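Local coordinates for DNA translocase coupling protein (Clostridium perfringens, PDB 6O1W) that probably couples ATP binding and hydrolysis to the movement of plasmid DNA during conjugation, as a membrane-anchored translocase of the FtsK/SpoIIIE family, at residues 104-108 with 109-113; 171-174 with 175-178; 233-236 with 237-240. One frame throughout, in Å; residues are numbered along the deposited sequence.

Interaction 1 of 3, residues 104-108 with 109-113; sequences YIEEQ and EGVVV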
loop_
_atom_site.group_PDB
_atom_site.type_symbol
_atom_site.label_atom_id
_atom_site.label_comp_id
_atom_site.label_asym_id
_atom_site.label_seq_id
_atom_site.Cartn_x
_atom_site.Cartn_y
_atom_site.Cartn_z
ATOM N N TYR A 104 11.787 -6.421 13.365
ATOM C CA TYR A 104 10.365 -6.173 13.149
ATOM C C TYR A 104 9.547 -7.451 12.902
ATOM O O TYR A 104 8.327 -7.410 13.047
ATOM C CB TYR A 104 10.137 -5.154 12.020
ATOM C CG TYR A 104 10.774 -3.802 12.261
ATOM C CD1 TYR A 104 10.280 -2.939 13.233
ATOM C CD2 TYR A 104 11.807 -3.343 11.450
ATOM C CE1 TYR A 104 10.844 -1.679 13.436
ATOM C CE2 TYR A 104 12.384 -2.094 11.648
ATOM C CZ TYR A 104 11.904 -1.266 12.649
ATOM O OH TYR A 104 12.448 -0.021 12.822
ATOM N N ILE A 105 10.206 -8.572 12.543
ATOM C CA ILE A 105 9.537 -9.845 12.277
ATOM C C ILE A 105 8.717 -10.273 13.487
ATOM O O ILE A 105 9.254 -10.376 14.593
ATOM C CB ILE A 105 10.513 -10.956 11.789
ATOM C CG1 ILE A 105 11.016 -10.646 10.380
ATOM C CG2 ILE A 105 9.844 -12.345 11.825
ATOM C CD1 ILE A 105 12.121 -11.472 9.915
ATOM N N GLU A 106 7.410 -10.490 13.266
ATOM C CA GLU A 106 6.446 -10.893 14.290
ATOM C C GLU A 106 6.564 -12.353 14.609
ATOM O O GLU A 106 6.824 -13.180 13.728
ATOM C CB GLU A 106 5.010 -10.595 13.842
ATOM C CG GLU A 106 4.729 -9.117 13.625
ATOM C CD GLU A 106 4.738 -8.235 14.859
ATOM O OE1 GLU A 106 4.003 -8.549 15.820
ATOM O OE2 GLU A 106 5.467 -7.217 14.857
ATOM N N GLU A 107 6.309 -12.669 15.879
ATOM C CA GLU A 107 6.330 -14.016 16.447
ATOM C C GLU A 107 5.088 -14.768 15.998
ATOM O O GLU A 107 5.161 -15.957 15.653
ATOM C CB GLU A 107 6.449 -13.943 17.992
ATOM C CG GLU A 107 5.436 -13.036 18.702
ATOM C CD GLU A 107 5.754 -11.558 18.912
ATOM O OE1 GLU A 107 6.532 -10.978 18.118
ATOM O OE2 GLU A 107 5.200 -10.975 19.874
ATOM N N GLN A 108 3.959 -14.042 15.911
ATOM C CA GLN A 108 2.683 -14.582 15.484
ATOM C C GLN A 108 2.689 -14.876 13.973
ATOM O O GLN A 108 2.854 -13.965 13.156
ATOM C CB GLN A 108 1.558 -13.620 15.864
ATOM C CG GLN A 108 0.193 -14.290 16.001
ATOM C CD GLN A 108 -0.883 -13.275 16.269
ATOM O OE1 GLN A 108 -0.744 -12.386 17.113
ATOM N NE2 GLN A 108 -1.980 -13.379 15.547
ATOM N N GLU A 109 2.538 -16.162 13.618
ATOM C CA GLU A 109 2.507 -16.647 12.238
ATOM C C GLU A 109 1.370 -15.937 11.488
ATOM O O GLU A 109 0.277 -15.815 12.029
ATOM C CB GLU A 109 2.300 -18.193 12.240
ATOM C CG GLU A 109 2.545 -18.867 10.901
ATOM C CD GLU A 109 1.485 -18.695 9.822
ATOM O OE1 GLU A 109 0.279 -18.635 10.155
ATOM O OE2 GLU A 109 1.871 -18.606 8.634
ATOM N N GLY A 110 1.638 -15.463 10.278
ATOM C CA GLY A 110 0.628 -14.777 9.472
ATOM C C GLY A 110 0.511 -13.282 9.699
ATOM O O GLY A 110 -0.216 -12.604 8.974
ATOM N N VAL A 111 1.224 -12.754 10.692
ATOM C CA VAL A 111 1.238 -11.324 11.005
ATOM C C VAL A 111 2.487 -10.746 10.356
ATOM O O VAL A 111 3.605 -11.248 10.577
ATOM C CB VAL A 111 1.179 -10.990 12.539
ATOM C CG1 VAL A 111 1.215 -9.480 12.781
ATOM C CG2 VAL A 111 -0.074 -11.566 13.185
ATOM N N VAL A 112 2.284 -9.687 9.551
ATOM C CA VAL A 112 3.357 -8.962 8.876
ATOM C C VAL A 112 3.318 -7.463 9.231
ATOM O O VAL A 112 2.262 -6.939 9.571
ATOM C CB VAL A 112 3.378 -9.230 7.336
ATOM C CG1 VAL A 112 3.466 -10.737 7.040
ATOM C CG2 VAL A 112 2.170 -8.607 6.630
ATOM N N VAL A 113 4.477 -6.792 9.174
ATOM C CA VAL A 113 4.618 -5.365 9.441
ATOM C C VAL A 113 5.020 -4.673 8.119
ATOM O O VAL A 113 5.952 -5.130 7.457
ATOM C CB VAL A 113 5.612 -5.069 10.595
ATOM C CG1 VAL A 113 5.491 -3.621 11.052
ATOM C CG2 VAL A 113 5.379 -6.009 11.779
HETATM O O HOH W 1 6.447 -10.596 10.392
HETATM O O HOH W 2 2.566 -17.915 15.839
#
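Q108 and V111 face each other across a type II beta turn, Q108 to V111, that feeds strand 111-116 into the large mixed sheet of the FtsK/SpoIIIE-type ATPase domain. The turn is closed by V111 N donating to Q108 O (3.2 Å, 154° at the hydrogen), with the donor lying above the carbonyl plane. G110 takes a positive phi, a backbone shape in which a side chain would collide with the carbonyl oxygen of E109. The Q108 chain runs extended beyond CG, and its amide end passes obliquely over V111 CG2, NE2 coming to 3.5 Å. The E109 carboxylate is instead engaged by R228 in a salt bridge.

Earlier in the loop, E106 has CG anti to its carbonyl carbon (chi1 -63°), which lays CG on V111 CG1 at 3.6 Å; the bend at chi2 then swings OE2 to V113. One water accepts from E106 N and donates to V111 O, joining the incoming loop to the strand where no direct backbone bond is made. V113 has CG1 anti to its backbone N (chi1 -167°), which turns CG2 toward the loop; there it sits 3.5 Å from Y104 O and 3.3 Å from E106 OE2.

Interaction 2 of 3, residues 171-174 with 175-178; sequences FGLE and YEKV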
loop_
_atom_site.group_PDB
_atom_site.type_symbol
_atom_site.label_atom_id
_atom_site.label_comp_id
_atom_site.label_asym_id
_atom_site.label_seq_id
_atom_site.Cartn_x
_atom_site.Cartn_y
_atom_site.Cartn_z
ATOM N N PHE A 171 12.328 -11.197 -10.058
ATOM C CA PHE A 171 12.558 -12.278 -9.078
ATOM C C PHE A 171 13.690 -13.150 -9.586
ATOM O O PHE A 171 13.462 -14.193 -10.210
ATOM C CB PHE A 171 11.304 -13.107 -8.817
ATOM C CG PHE A 171 10.158 -12.330 -8.231
ATOM C CD1 PHE A 171 10.184 -11.916 -6.900
ATOM C CD2 PHE A 171 9.025 -12.054 -8.992
ATOM C CE1 PHE A 171 9.107 -11.218 -6.348
ATOM C CE2 PHE A 171 7.947 -11.360 -8.437
ATOM C CZ PHE A 171 8.006 -10.931 -7.124
ATOM N N GLY A 172 14.901 -12.647 -9.374
ATOM C CA GLY A 172 16.142 -13.262 -9.809
ATOM C C GLY A 172 16.402 -14.646 -9.283
ATOM O O GLY A 172 15.542 -15.252 -8.638
ATOM N N LEU A 173 17.610 -15.144 -9.545
ATOM C CA LEU A 173 18.034 -16.510 -9.192
ATOM C C LEU A 173 18.047 -16.791 -7.689
ATOM O O LEU A 173 17.861 -17.927 -7.292
ATOM C CB LEU A 173 19.398 -16.841 -9.830
ATOM C CG LEU A 173 19.463 -16.869 -11.363
ATOM C CD1 LEU A 173 20.898 -16.947 -11.845
ATOM C CD2 LEU A 173 18.640 -18.003 -11.949
ATOM N N GLU A 174 18.227 -15.762 -6.867
ATOM C CA GLU A 174 18.226 -15.903 -5.420
ATOM C C GLU A 174 16.820 -16.202 -4.900
ATOM O O GLU A 174 16.698 -16.990 -3.961
ATOM C CB GLU A 174 18.882 -14.696 -4.738
ATOM C CG GLU A 174 20.378 -14.555 -5.050
ATOM C CD GLU A 174 21.285 -15.724 -4.690
ATOM O OE1 GLU A 174 21.498 -15.960 -3.479
ATOM O OE2 GLU A 174 21.793 -16.395 -5.619
ATOM N N TYR A 175 15.757 -15.658 -5.575
ATOM C CA TYR A 175 14.337 -15.928 -5.265
ATOM C C TYR A 175 13.981 -17.341 -5.611
ATOM O O TYR A 175 13.213 -17.960 -4.885
ATOM C CB TYR A 175 13.388 -14.936 -5.948
ATOM C CG TYR A 175 13.331 -13.661 -5.155
ATOM C CD1 TYR A 175 12.535 -13.565 -4.013
ATOM C CD2 TYR A 175 14.194 -12.605 -5.437
ATOM C CE1 TYR A 175 12.575 -12.439 -3.196
ATOM C CE2 TYR A 175 14.222 -11.460 -4.641
ATOM C CZ TYR A 175 13.409 -11.383 -3.522
ATOM O OH TYR A 175 13.414 -10.260 -2.743
ATOM N N GLU A 176 14.591 -17.876 -6.672
ATOM C CA GLU A 176 14.403 -19.254 -7.123
ATOM C C GLU A 176 14.916 -20.279 -6.109
ATOM O O GLU A 176 14.500 -21.428 -6.161
ATOM C CB GLU A 176 15.091 -19.478 -8.479
ATOM C CG GLU A 176 14.118 -19.453 -9.642
ATOM C CD GLU A 176 14.668 -19.971 -10.955
ATOM O OE1 GLU A 176 15.905 -20.142 -11.067
ATOM O OE2 GLU A 176 13.853 -20.201 -11.880
ATOM N N LYS A 177 15.805 -19.878 -5.191
ATOM C CA LYS A 177 16.306 -20.805 -4.162
ATOM C C LYS A 177 15.221 -21.071 -3.109
ATOM O O LYS A 177 15.267 -22.116 -2.466
ATOM C CB LYS A 177 17.545 -20.234 -3.439
ATOM C CG LYS A 177 18.671 -19.749 -4.338
ATOM C CD LYS A 177 19.764 -20.778 -4.536
ATOM C CE LYS A 177 20.933 -20.218 -5.311
ATOM N NZ LYS A 177 20.586 -19.916 -6.732
ATOM N N VAL A 178 14.267 -20.112 -2.913
ATOM C CA VAL A 178 13.254 -20.198 -1.854
ATOM C C VAL A 178 11.816 -20.474 -2.348
ATOM O O VAL A 178 10.914 -20.672 -1.529
ATOM C CB VAL A 178 13.305 -18.948 -0.936
ATOM C CG1 VAL A 178 14.701 -18.748 -0.340
ATOM C CG2 VAL A 178 12.827 -17.684 -1.655
HETATM O O HOH W 3 22.732 -17.936 -7.995
#
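The loop between strands 159-163 and 179-182, at the edge of the ATPase sheet, coils through helix-like backbone angles at 175-177, and an edge-to-face aromatic pair of F171 and Y175 lies on its buried side. The rings are T-shaped, with centroids 5.5 Å apart and planes at 77°. F171 presents its edge: CD1 stands over one face of Y175, offset toward the rim and 4.0 Å from Y175 CG. Behind the rings the two CB atoms also pack together. Other partners fix the pair in the fold: R147 of helix 142-155 makes a cation-pi contact with F171, while Y175 stacks on F349 and its hydroxyl is hydrogen-bonded to D345.

The backbone winds up beside the rings. G172 O receives two weak bonds, from Y175 N at 3.1 Å and from E176 N at 3.4 Å. A further bond runs from K177 N to E174 O (3.3 Å), its donor well above the carbonyl plane.

On the exposed side, E174 and K177 lie alongside each other and point the same way. K177 CB and CG pass E174 O, and the bends at chi2 and chi4 (-68°) bring NZ back to a weak bond with L173 O. Its salt bridge to E174 is long, 3.9 Å from NZ to OE2, but a water donating to E174 OE2 and accepting from K177 NZ spans the two charges. The whole arrangement belongs to the loop that follows strand 159-163 in the P-loop NTPase fold, where F171 lies near S143 of the predicted ATP site.

Interaction 3 of 3, residues 233-236 with 237-240; sequences IDEL and AELM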
loop_
_atom_site.group_PDB
_atom_site.type_symbol
_atom_site.label_atom_id
_atom_site.label_comp_id
_atom_site.label_asym_id
_atom_site.label_seq_id
_atom_site.Cartn_x
_atom_site.Cartn_y
_atom_site.Cartn_z
ATOM N N ILE A 233 2.290 -11.419 -7.042
ATOM C CA ILE A 233 2.060 -11.074 -8.437
ATOM C C ILE A 233 2.681 -9.697 -8.573
ATOM O O ILE A 233 2.161 -8.718 -8.028
ATOM C CB ILE A 233 0.531 -11.121 -8.759
ATOM C CG1 ILE A 233 -0.036 -12.572 -8.582
ATOM C CG2 ILE A 233 0.221 -10.525 -10.133
ATOM C CD1 ILE A 233 -1.555 -12.670 -8.490
ATOM N N ASP A 234 3.821 -9.629 -9.257
ATOM C CA ASP A 234 4.556 -8.377 -9.460
ATOM C C ASP A 234 3.724 -7.335 -10.189
ATOM O O ASP A 234 3.774 -6.163 -9.824
ATOM C CB ASP A 234 5.867 -8.620 -10.220
ATOM C CG ASP A 234 6.728 -7.364 -10.310
ATOM O OD1 ASP A 234 7.343 -6.981 -9.273
ATOM O OD2 ASP A 234 6.771 -6.752 -11.403
ATOM N N GLU A 235 2.935 -7.753 -11.203
ATOM C CA GLU A 235 2.137 -6.789 -11.939
ATOM C C GLU A 235 0.839 -7.412 -12.353
ATOM O O GLU A 235 0.837 -8.323 -13.196
ATOM C CB GLU A 235 2.947 -6.195 -13.129
ATOM C CG GLU A 235 2.179 -5.212 -14.017
ATOM C CD GLU A 235 1.425 -4.136 -13.253
ATOM O OE1 GLU A 235 2.084 -3.277 -12.616
ATOM O OE2 GLU A 235 0.172 -4.184 -13.254
ATOM N N LEU A 236 -0.273 -6.932 -11.759
ATOM C CA LEU A 236 -1.621 -7.439 -12.044
ATOM C C LEU A 236 -2.023 -7.245 -13.514
ATOM O O LEU A 236 -2.728 -8.102 -14.046
ATOM C CB LEU A 236 -2.675 -6.810 -11.111
ATOM C CG LEU A 236 -4.103 -7.417 -11.076
ATOM C CD1 LEU A 236 -4.106 -8.899 -10.759
ATOM C CD2 LEU A 236 -4.971 -6.683 -10.100
ATOM N N ALA A 237 -1.552 -6.158 -14.176
ATOM C CA ALA A 237 -1.863 -5.896 -15.597
ATOM C C ALA A 237 -1.434 -7.048 -16.524
ATOM O O ALA A 237 -2.115 -7.299 -17.506
ATOM C CB ALA A 237 -1.245 -4.583 -16.060
ATOM N N GLU A 238 -0.350 -7.773 -16.189
ATOM C CA GLU A 238 0.139 -8.940 -16.968
ATOM C C GLU A 238 -0.883 -10.117 -16.986
ATOM O O GLU A 238 -0.867 -10.938 -17.909
ATOM C CB GLU A 238 1.492 -9.421 -16.416
ATOM C CG GLU A 238 2.639 -8.458 -16.729
ATOM C CD GLU A 238 3.954 -8.636 -15.985
ATOM O OE1 GLU A 238 4.085 -9.591 -15.182
ATOM O OE2 GLU A 238 4.855 -7.795 -16.197
ATOM N N LEU A 239 -1.764 -10.186 -15.967
ATOM C CA LEU A 239 -2.795 -11.220 -15.875
ATOM C C LEU A 239 -4.188 -10.676 -16.262
ATOM O O LEU A 239 -5.021 -11.447 -16.731
ATOM C CB LEU A 239 -2.876 -11.778 -14.435
ATOM C CG LEU A 239 -1.682 -12.577 -13.869
ATOM C CD1 LEU A 239 -1.954 -12.978 -12.458
ATOM C CD2 LEU A 239 -1.389 -13.846 -14.693
HETATM N N MSE A 240 -4.460 -9.383 -15.995
HETATM C CA MSE A 240 -5.781 -8.779 -16.201
HETATM C C MSE A 240 -5.955 -8.014 -17.502
HETATM O O MSE A 240 -7.045 -8.063 -18.065
HETATM C CB MSE A 240 -6.169 -7.879 -15.018
HETATM C CG MSE A 240 -6.290 -8.615 -13.705
HETATM SE SE MSE A 240 -7.757 -9.894 -13.662
HETATM C CE MSE A 240 -6.921 -11.311 -12.507
HETATM O O HOH W 4 3.037 -10.270 -12.826
#
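I233 and L239 meet where strand 229-233 of the P-loop NTPase core, in a sequence consistent with the Walker B motif, ends and the chain turns into helix 237-240. I233, the last residue of the strand, offers CG2 and CD1 to L239 CD1, the side chains crossing at about a right angle, with F192 of helix 185-209 packed against both.

E235, two residues on, supplies a capping bond. With CG anti to the backbone N and a bend at chi2 (48°), its carboxylate folds back so that OE2 accepts from A237 N at 2.8 Å, nearly straight at 164° and through the anti lone pair. OE1 is held by Q279 N, so both ends of the carboxylate are engaged and its rotation is restrained. This side chain also touches the Walker A residues. A water accepts from E235 N and lies 2.7 Å from E238 OE1, to which it may donate and which is itself bonded to F165 N.

E235 O accepts from E238 N; L236 O then accepts twice: from L239 N, above the carbonyl plane, and from M240 N at 2.9 Å, in that plane. Selenomethionine M240 lies across L236, CG to CG at 3.6 Å.

The three contacts lie in series along the chain. Interactions 2 and 3 touch: F171 CE2 packs against D234 CB at 3.9 Å, although their centres are 19 Å apart. Both border the nucleotide site, without ATP in this model: the E235 side chain is about 5 Å from that of K142, seen to bind ATP in another structure of this protein, and that of F171 about 7 Å from that of S143, predicted to bind ATP. R147 bridges them, meeting the F171 ring and making a weak, long ion pair with D234. Interaction 1 stands apart, about 13 and 14 Å (nearest atoms) from interactions 2 and 3; its V111 side chain lies about 8 Å from a bound glucose.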